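Local atomic coordinates of putative methyl-accepting chemotaxis signal transduction protein (Campylobacter jejuni, PDB entry 6W3V), a protein that probably senses amino acids outside the cell, binding ligands such as phenylalanine in a Cache-type sensor domain and passing the signal to the chemotaxis machinery. Residues 76-81 / 157-162; 81-86 / 152-157. All blocks are in the same frame, centred on the assembly; numbering follows the deposited sequence.

Contact 1: 76-81 / 157-162; sequences INALNV and LGVDIP. With PHE (phenylalanine), chain C.
Asn80 and Asp160 meet through both backbone and side chain. The carboxylate of Asp160 takes a hydrogen bond from Asn80 ND2 on the anti lone pair of OD2, at 3.0 Å. Amide and carboxylate planes stand 84° apart, yet OD2 lies close to the plane of the amide, so the N-H is well aimed. The same OD2 accepts the amino group of the bound phenylalanine, PHE N, at 2.7 Å, while OD1 is held by Tyr82 and Thr142. Both oxygens are thus gripped twice, which fixes the rotation of the carboxylate. Asn80 ND2 has a second acceptor in Asp133, another residue that bonds the ligand, and Asn80 therefore belongs to the second shell that positions the carboxylate.

Backbone bonds tie the same region together. Asp160 N donates to Asn80 O at 2.9 Å, and Leu79 N donates to Asp160 O. Next along, Val81 CA makes a C-H...O contact of 3.3 Å with Gly158 O, where Val81 and Val159 form an antiparallel non-hydrogen-bonded pair. This is the start of strand 80-84 in the antiparallel sheet of a PDC (Cache) sensor domain, just after helix 58-76 ends in a Schellman motif with Asn77 as its C-prime residue.

Apolar contacts line the other face, away from the ligand. Ile161 CD1 reaches Ala78 CB at 3.8 Å and approaches Ile76 CG2 more loosely; CG1 lies anti to the carbonyl carbon (chi1 -55°), which brings the end of a side chain that starts away from the other segment back toward it. Val81 CG1 comes to 4.2 Å from Leu157 CD1 and somewhat further from Val159 CG2, and Leu43 of helix 4-48 packs on both Val81 and Leu157. On the Asn80 and Asp160 side, Leu79 CB lies against Pro162 CD.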
ATOM      1  N   ILE A  76       3.186   4.015  15.497  1.00 12.06           N
ATOM      2  CA  ILE A  76       3.350   4.147  14.024  1.00 13.89           C
ATOM      3  C   ILE A  76       2.542   5.299  13.454  1.00 13.39           C
ATOM      4  O   ILE A  76       2.598   5.555  12.254  1.00 16.01           O
ATOM      5  CB  ILE A  76       3.082   2.848  13.284  1.00 16.72           C
ATOM      6  CG1 ILE A  76       3.813   2.745  11.966  1.00 18.42           C
ATOM      7  CG2 ILE A  76       1.597   2.566  13.158  1.00 14.90           C
ATOM      8  CD1 ILE A  76       3.816   1.323  11.408  1.00 21.29           C
ATOM      9  N   ASN A  77       1.791   5.993  14.313  1.00 13.33           N
ATOM     10  CA  ASN A  77       0.858   7.033  13.858  1.00 14.33           C
ATOM     11  C   ASN A  77      -0.114   6.464  12.817  1.00 15.35           C
ATOM     12  O   ASN A  77      -0.393   7.077  11.803  1.00 16.40           O
ATOM     13  CB  ASN A  77       1.608   8.244  13.276  1.00 14.33           C
ATOM     14  CG  ASN A  77       0.692   9.450  13.073  1.00 17.12           C
ATOM     15  OD1 ASN A  77      -0.278   9.636  13.813  1.00 21.84           O
ATOM     16  ND2 ASN A  77       0.991  10.265  12.065  1.00 26.77           N
ATOM     17  N   ALA A  78      -0.710   5.314  13.127  1.00 12.52           N
ATOM     18  CA  ALA A  78      -1.780   4.770  12.301  1.00 14.28           C
ATOM     19  C   ALA A  78      -3.050   5.603  12.495  1.00 13.46           C
ATOM     20  O   ALA A  78      -3.204   6.316  13.497  1.00 15.01           O
ATOM     21  CB  ALA A  78      -2.054   3.323  12.620  1.00 13.13           C
ATOM     22  N   LEU A  79      -3.981   5.530  11.545  1.00 13.98           N
ATOM     23  CA  LEU A  79      -5.227   6.268  11.628  1.00 14.03           C
ATOM     24  C   LEU A  79      -6.183   5.562  12.565  1.00 13.98           C
ATOM     25  O   LEU A  79      -6.824   6.207  13.367  1.00 16.22           O
ATOM     26  CB  LEU A  79      -5.839   6.421  10.233  1.00 15.34           C
ATOM     27  CG  LEU A  79      -6.948   7.457  10.173  1.00 19.27           C
ATOM     28  CD1 LEU A  79      -6.350   8.857  10.410  1.00 27.33           C
ATOM     29  CD2 LEU A  79      -7.721   7.398   8.862  1.00 23.49           C
ATOM     30  N   ASN A  80      -6.306   4.257  12.411  1.00 12.90           N
ATOM     31  CA  ASN A  80      -7.209   3.436  13.219  1.00 13.81           C
ATOM     32  C   ASN A  80      -6.535   2.102  13.422  1.00 14.05           C
ATOM     33  O   ASN A  80      -5.871   1.612  12.520  1.00 13.24           O
ATOM     34  CB  ASN A  80      -8.540   3.163  12.502  1.00 13.73           C
ATOM     35  CG  ASN A  80      -9.375   4.392  12.193  1.00 16.13           C
ATOM     36  OD1 ASN A  80      -9.791   5.133  13.100  1.00 17.23           O
ATOM     37  ND2 ASN A  80      -9.599   4.628  10.903  1.00 17.23           N
ATOM     38  N   VAL A  81      -6.758   1.484  14.594  1.00 11.92           N
ATOM     39  CA  VAL A  81      -6.371   0.139  14.867  1.00 11.63           C
ATOM     40  C   VAL A  81      -7.545  -0.500  15.611  1.00 13.85           C
ATOM     41  O   VAL A  81      -8.088   0.115  16.533  1.00 14.12           O
ATOM     42  CB  VAL A  81      -5.077   0.029  15.686  1.00 11.20           C
ATOM     43  CG1 VAL A  81      -4.738  -1.381  16.053  1.00 14.14           C
ATOM     44  CG2 VAL A  81      -3.910   0.706  14.981  1.00 11.96           C
ATOM     45  N   LEU A 157      -8.045  -8.441  13.380  1.00 12.51           N
ATOM     46  CA  LEU A 157      -7.313  -7.201  13.624  1.00 11.59           C
ATOM     47  C   LEU A 157      -7.243  -6.397  12.312  1.00 11.61           C
ATOM     48  O   LEU A 157      -7.042  -6.975  11.258  1.00 12.12           O
ATOM     49  CB  LEU A 157      -5.876  -7.570  14.017  1.00 11.49           C
ATOM     50  CG  LEU A 157      -4.905  -6.414  14.222  1.00 11.64           C
ATOM     51  CD1 LEU A 157      -5.281  -5.524  15.363  1.00 14.85           C
ATOM     52  CD2 LEU A 157      -3.527  -7.021  14.409  1.00 13.20           C
ATOM     53  N   GLY A 158      -7.431  -5.091  12.431  1.00 11.08           N
ATOM     54  CA  GLY A 158      -7.194  -4.206  11.316  1.00 11.01           C
ATOM     55  C   GLY A 158      -6.391  -3.002  11.712  1.00 11.66           C
ATOM     56  O   GLY A 158      -6.510  -2.467  12.814  1.00 12.22           O
ATOM     57  N   VAL A 159      -5.546  -2.586  10.762  1.00 11.65           N
ATOM     58  CA  VAL A 159      -4.640  -1.467  10.926  1.00 11.54           C
ATOM     59  C   VAL A 159      -4.777  -0.574   9.679  1.00 10.77           C
ATOM     60  O   VAL A 159      -4.607  -1.069   8.548  1.00 11.94           O
ATOM     61  CB  VAL A 159      -3.184  -1.928  11.059  1.00 11.12           C
ATOM     62  CG1 VAL A 159      -2.253  -0.712  11.036  1.00 13.16           C
ATOM     63  CG2 VAL A 159      -2.976  -2.762  12.292  1.00 11.45           C
ATOM     64  N   ASP A 160      -5.190   0.674   9.870  1.00 12.07           N
ATOM     65  CA  ASP A 160      -5.393   1.630   8.757  1.00 11.74           C
ATOM     66  C   ASP A 160      -4.234   2.605   8.717  1.00 11.70           C
ATOM     67  O   ASP A 160      -4.020   3.361   9.677  1.00 12.52           O
ATOM     68  CB  ASP A 160      -6.670   2.445   8.949  1.00 12.85           C
ATOM     69  CG  ASP A 160      -7.958   1.617   8.877  1.00 12.60           C
ATOM     70  OD1 ASP A 160      -7.916   0.442   8.439  1.00 13.49           O
ATOM     71  OD2 ASP A 160      -8.996   2.220   9.224  1.00 15.39           O
ATOM     72  N   ILE A 161      -3.545   2.613   7.585  1.00 13.04           N
ATOM     73  CA  ILE A 161      -2.468   3.550   7.345  1.00 14.01           C
ATOM     74  C   ILE A 161      -2.897   4.487   6.220  1.00 14.37           C
ATOM     75  O   ILE A 161      -3.404   4.013   5.208  1.00 15.45           O
ATOM     76  CB  ILE A 161      -1.194   2.814   6.928  1.00 13.81           C
ATOM     77  CG1 ILE A 161      -0.774   1.739   7.946  1.00 13.30           C
ATOM     78  CG2 ILE A 161      -0.051   3.803   6.693  1.00 14.88           C
ATOM     79  CD1 ILE A 161      -0.447   2.252   9.319  1.00 16.64           C
ATOM     80  N   PRO A 162      -2.783   5.812   6.404  1.00 15.88           N
ATOM     81  CA  PRO A 162      -3.191   6.704   5.315  1.00 18.32           C
ATOM     82  C   PRO A 162      -2.437   6.404   4.030  1.00 16.32           C
ATOM     83  O   PRO A 162      -1.220   6.220   4.040  1.00 16.20           O
ATOM     84  CB  PRO A 162      -2.830   8.077   5.852  1.00 20.75           C
ATOM     85  CG  PRO A 162      -2.898   7.921   7.347  1.00 24.54           C
ATOM     86  CD  PRO A 162      -2.391   6.550   7.610  1.00 20.49           C
TER
HETATM   87  N   PHE C 301     -11.206   1.715   7.762  1.00 16.30           N
HETATM   88  CA  PHE C 301     -12.217   0.810   8.356  1.00 16.14           C
HETATM   89  C   PHE C 301     -13.407   0.737   7.410  1.00 17.09           C
HETATM   90  O   PHE C 301     -13.772   1.783   6.845  1.00 19.06           O
HETATM   91  CB  PHE C 301     -12.677   1.394   9.700  1.00 17.47           C
HETATM   92  CG  PHE C 301     -13.658   0.561  10.424  1.00 20.67           C
HETATM   93  CD1 PHE C 301     -14.979   0.662  10.108  1.00 24.80           C
HETATM   94  CD2 PHE C 301     -13.263  -0.265  11.433  1.00 21.20           C
HETATM   95  CE1 PHE C 301     -15.923  -0.049  10.811  1.00 28.86           C
HETATM   96  CE2 PHE C 301     -14.194  -1.010  12.088  1.00 23.51           C
HETATM   97  CZ  PHE C 301     -15.510  -0.978  11.702  1.00 26.79           C
HETATM   98  OXT PHE C 301     -13.992  -0.352   7.250  1.00 20.69           O

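Contact 2: 81-86 / 152-157; sequences VYLGLN and KIIGVL. With PHE (phenylalanine), chain C.
Gly84 and Val156 form an antiparallel hydrogen-bonded pair in which each residue donates its N-H to the carbonyl of the other. Both bonds, Gly84 N to Val156 O and Val156 N to Gly84 O, measure 2.8 Å. Beside them Leu83 and Leu157 make a non-hydrogen-bonded pair, with C-H...O contacts from Leu157 CA to Tyr82 O and from Leu83 CA to Val156 O. The leucine side chains run alongside the partner backbone: Leu157 CD1 touches Tyr82 O at 3.4 Å, and Leu83 CD1 lies against the Val156 carbonyl, 3.7 Å from Val156 O. The backbones come close at Gly155, whose CA is 3.1 Å from Gly84 O. Beyond the paired residues a water links the strands, accepting from Asn86 N and donating to Ile154 O.

On the face opposite the leucines, Tyr82 turns its ring to the ligand. PHE CD2 sits 3.6 Å above the ring plane, over its centre, and PHE CA lies 3.5 Å from Tyr82 OH. The ring gets there with CG between the backbone N and the carbonyl carbon (chi1 43°); the hydroxyl is anchored by a hydrogen bond to Asp160, and Trp115 meets the ring edge-to-face.

Further out, Ile61 and Val65 of helix 58-76 pack on Leu83, while Val156 is met by Trp115, Tyr116 and Ala119 of helix 114-119. A central antiparallel sheet with long helices against one face and an aromatic-lined amino acid pocket on the other is the arrangement of a PDC sensor domain of the Cache superfamily.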
ATOM      1  N   VAL A  81      -6.758   1.484  14.594  1.00 11.92           N
ATOM      2  CA  VAL A  81      -6.371   0.139  14.867  1.00 11.63           C
ATOM      3  C   VAL A  81      -7.545  -0.500  15.611  1.00 13.85           C
ATOM      4  O   VAL A  81      -8.088   0.115  16.533  1.00 14.12           O
ATOM      5  CB  VAL A  81      -5.077   0.029  15.686  1.00 11.20           C
ATOM      6  CG1 VAL A  81      -4.738  -1.381  16.053  1.00 14.14           C
ATOM      7  CG2 VAL A  81      -3.910   0.706  14.981  1.00 11.96           C
ATOM      8  N   TYR A  82      -7.968  -1.696  15.191  1.00 11.95           N
ATOM      9  CA  TYR A  82      -9.206  -2.230  15.693  1.00 11.90           C
ATOM     10  C   TYR A  82      -9.179  -3.751  15.678  1.00 11.66           C
ATOM     11  O   TYR A  82      -8.457  -4.406  14.959  1.00 11.75           O
ATOM     12  CB  TYR A  82     -10.400  -1.681  14.904  1.00 13.15           C
ATOM     13  CG  TYR A  82     -10.217  -1.624  13.395  1.00 12.47           C
ATOM     14  CD1 TYR A  82      -9.630  -0.504  12.796  1.00 13.15           C
ATOM     15  CD2 TYR A  82     -10.557  -2.674  12.561  1.00 12.61           C
ATOM     16  CE1 TYR A  82      -9.416  -0.437  11.451  1.00 13.44           C
ATOM     17  CE2 TYR A  82     -10.326  -2.624  11.200  1.00 13.30           C
ATOM     18  CZ  TYR A  82      -9.819  -1.463  10.629  1.00 13.09           C
ATOM     19  OH  TYR A  82      -9.633  -1.437   9.276  1.00 14.23           O
ATOM     20  N   LEU A  83     -10.084  -4.309  16.493  1.00 12.28           N
ATOM     21  CA  LEU A  83     -10.286  -5.763  16.589  1.00 12.30           C
ATOM     22  C   LEU A  83     -11.767  -6.072  16.484  1.00 12.07           C
ATOM     23  O   LEU A  83     -12.545  -5.679  17.373  1.00 13.56           O
ATOM     24  CB  LEU A  83      -9.738  -6.302  17.916  1.00 12.93           C
ATOM     25  CG  LEU A  83      -9.851  -7.817  18.129  1.00 12.84           C
ATOM     26  CD1 LEU A  83      -9.022  -8.604  17.126  1.00 13.99           C
ATOM     27  CD2 LEU A  83      -9.503  -8.234  19.552  1.00 14.04           C
ATOM     28  N   GLY A  84     -12.166  -6.712  15.401  1.00 13.39           N
ATOM     29  CA  GLY A  84     -13.552  -7.073  15.176  1.00 13.63           C
ATOM     30  C   GLY A  84     -13.855  -8.483  15.615  1.00 13.55           C
ATOM     31  O   GLY A  84     -13.094  -9.397  15.334  1.00 14.72           O
ATOM     32  N   LEU A  85     -14.979  -8.617  16.325  1.00 14.53           N
ATOM     33  CA  LEU A  85     -15.422  -9.875  16.943  1.00 13.45           C
ATOM     34  C   LEU A  85     -16.541 -10.514  16.183  1.00 14.22           C
ATOM     35  O   LEU A  85     -17.265  -9.830  15.472  1.00 16.67           O
ATOM     36  CB  LEU A  85     -15.810  -9.657  18.397  1.00 15.15           C
ATOM     37  CG  LEU A  85     -14.834  -8.886  19.292  1.00 15.59           C
ATOM     38  CD1 LEU A  85     -15.412  -8.769  20.710  1.00 17.54           C
ATOM     39  CD2 LEU A  85     -13.481  -9.592  19.306  1.00 17.50           C
ATOM     40  N   ASN A  86     -16.680 -11.824  16.316  1.00 15.48           N
ATOM     41  CA  ASN A  86     -17.717 -12.577  15.604  1.00 16.26           C
ATOM     42  C   ASN A  86     -19.139 -12.184  15.994  1.00 16.78           C
ATOM     43  O   ASN A  86     -20.053 -12.512  15.253  1.00 19.08           O
ATOM     44  CB  ASN A  86     -17.550 -14.077  15.817  1.00 15.98           C
ATOM     45  CG  ASN A  86     -18.526 -14.892  15.000  1.00 16.19           C
ATOM     46  OD1 ASN A  86     -18.614 -14.770  13.776  1.00 17.63           O
ATOM     47  ND2 ASN A  86     -19.252 -15.826  15.695  1.00 18.35           N
ATOM     48  N   LYS A 152      -8.091 -21.201  18.087  1.00 20.26           N
ATOM     49  CA  LYS A 152      -9.366 -20.563  18.299  1.00 20.97           C
ATOM     50  C   LYS A 152      -9.321 -19.131  17.817  1.00 16.79           C
ATOM     51  O   LYS A 152      -8.526 -18.332  18.323  1.00 18.79           O
ATOM     52  CB  LYS A 152      -9.599 -20.580  19.801  1.00 28.42           C
ATOM     53  CG  LYS A 152     -11.036 -20.523  20.165  1.00 34.26           C
ATOM     54  CD  LYS A 152     -11.616 -21.926  20.186  1.00 31.86           C
ATOM     55  CE  LYS A 152     -13.051 -21.905  20.628  1.00 35.74           C
ATOM     56  NZ  LYS A 152     -13.695 -23.195  20.233  1.00 30.04           N
ATOM     57  N   ILE A 153     -10.291 -18.751  16.991  1.00 15.33           N
ATOM     58  CA  ILE A 153     -10.313 -17.367  16.537  1.00 15.47           C
ATOM     59  C   ILE A 153     -10.698 -16.418  17.652  1.00 15.62           C
ATOM     60  O   ILE A 153     -11.688 -16.609  18.401  1.00 17.84           O
ATOM     61  CB  ILE A 153     -11.161 -17.144  15.256  1.00 18.13           C
ATOM     62  CG1 ILE A 153     -10.927 -15.729  14.714  1.00 22.67           C
ATOM     63  CG2 ILE A 153     -12.630 -17.414  15.513  1.00 21.73           C
ATOM     64  CD1 ILE A 153     -11.071 -15.533  13.230  1.00 24.72           C
ATOM     65  N   ILE A 154      -9.943 -15.331  17.796  1.00 13.63           N
ATOM     66  CA  ILE A 154     -10.281 -14.280  18.721  1.00 13.81           C
ATOM     67  C   ILE A 154     -11.055 -13.162  18.026  1.00 12.88           C
ATOM     68  O   ILE A 154     -12.143 -12.759  18.449  1.00 15.95           O
ATOM     69  CB  ILE A 154      -8.999 -13.730  19.401  1.00 14.93           C
ATOM     70  CG1 ILE A 154      -8.165 -14.842  20.049  1.00 15.46           C
ATOM     71  CG2 ILE A 154      -9.287 -12.582  20.324  1.00 18.14           C
ATOM     72  CD1 ILE A 154      -8.923 -15.661  21.064  1.00 17.44           C
ATOM     73  N   GLY A 155     -10.531 -12.709  16.899  1.00 13.75           N
ATOM     74  CA  GLY A 155     -11.201 -11.752  16.056  1.00 13.53           C
ATOM     75  C   GLY A 155     -10.283 -11.359  14.914  1.00 14.65           C
ATOM     76  O   GLY A 155      -9.253 -11.992  14.707  1.00 14.64           O
ATOM     77  N   VAL A 156     -10.725 -10.356  14.154  1.00 12.23           N
ATOM     78  CA  VAL A 156      -9.955  -9.846  13.005  1.00 12.35           C
ATOM     79  C   VAL A 156      -9.375  -8.503  13.402  1.00 11.88           C
ATOM     80  O   VAL A 156     -10.092  -7.562  13.701  1.00 12.46           O
ATOM     81  CB  VAL A 156     -10.822  -9.724  11.739  1.00 12.70           C
ATOM     82  CG1 VAL A 156      -9.992  -9.091  10.645  1.00 15.95           C
ATOM     83  CG2 VAL A 156     -11.322 -11.105  11.366  1.00 15.00           C
ATOM     84  N   LEU A 157      -8.045  -8.441  13.380  1.00 12.51           N
ATOM     85  CA  LEU A 157      -7.313  -7.201  13.624  1.00 11.59           C
ATOM     86  C   LEU A 157      -7.243  -6.397  12.312  1.00 11.61           C
ATOM     87  O   LEU A 157      -7.042  -6.975  11.258  1.00 12.12           O
ATOM     88  CB  LEU A 157      -5.876  -7.570  14.017  1.00 11.49           C
ATOM     89  CG  LEU A 157      -4.905  -6.414  14.222  1.00 11.64           C
ATOM     90  CD1 LEU A 157      -5.281  -5.524  15.363  1.00 14.85           C
ATOM     91  CD2 LEU A 157      -3.527  -7.021  14.409  1.00 13.20           C
TER
HETATM   92  N   PHE C 301     -11.206   1.715   7.762  1.00 16.30           N
HETATM   93  CA  PHE C 301     -12.217   0.810   8.356  1.00 16.14           C
HETATM   94  C   PHE C 301     -13.407   0.737   7.410  1.00 17.09           C
HETATM   95  O   PHE C 301     -13.772   1.783   6.845  1.00 19.06           O
HETATM   96  CB  PHE C 301     -12.677   1.394   9.700  1.00 17.47           C
HETATM   97  CG  PHE C 301     -13.658   0.561  10.424  1.00 20.67           C
HETATM   98  CD1 PHE C 301     -14.979   0.662  10.108  1.00 24.80           C
HETATM   99  CD2 PHE C 301     -13.263  -0.265  11.433  1.00 21.20           C
HETATM  100  CE1 PHE C 301     -15.923  -0.049  10.811  1.00 28.86           C
HETATM  101  CE2 PHE C 301     -14.194  -1.010  12.088  1.00 23.51           C
HETATM  102  CZ  PHE C 301     -15.510  -0.978  11.702  1.00 26.79           C
HETATM  103  OXT PHE C 301     -13.992  -0.352   7.250  1.00 20.69           O
HETATM  104  O   HOH W   1     -14.519 -13.488  17.236  1.00 18.46           O

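How the contacts relate
Contacts 1 and 2 are successive lengths of one strand pairing, 80-84 against 152-162, with centres 15 Å apart. Val81 and Leu157 belong to both, and the bond from Gly158 N to Tyr82 O continues the pairing across the junction. Along the chain the order is 76-81, 81-86, 152-157, 157-162, so the first and last segments make contact 1 and the two between them contact 2. The shared strands are the middle pair of the six-stranded sheet in the first PDC sensor domain. The hydrogen bond between Asp160 and Tyr82 joins the two contacts at the phenylalanine site.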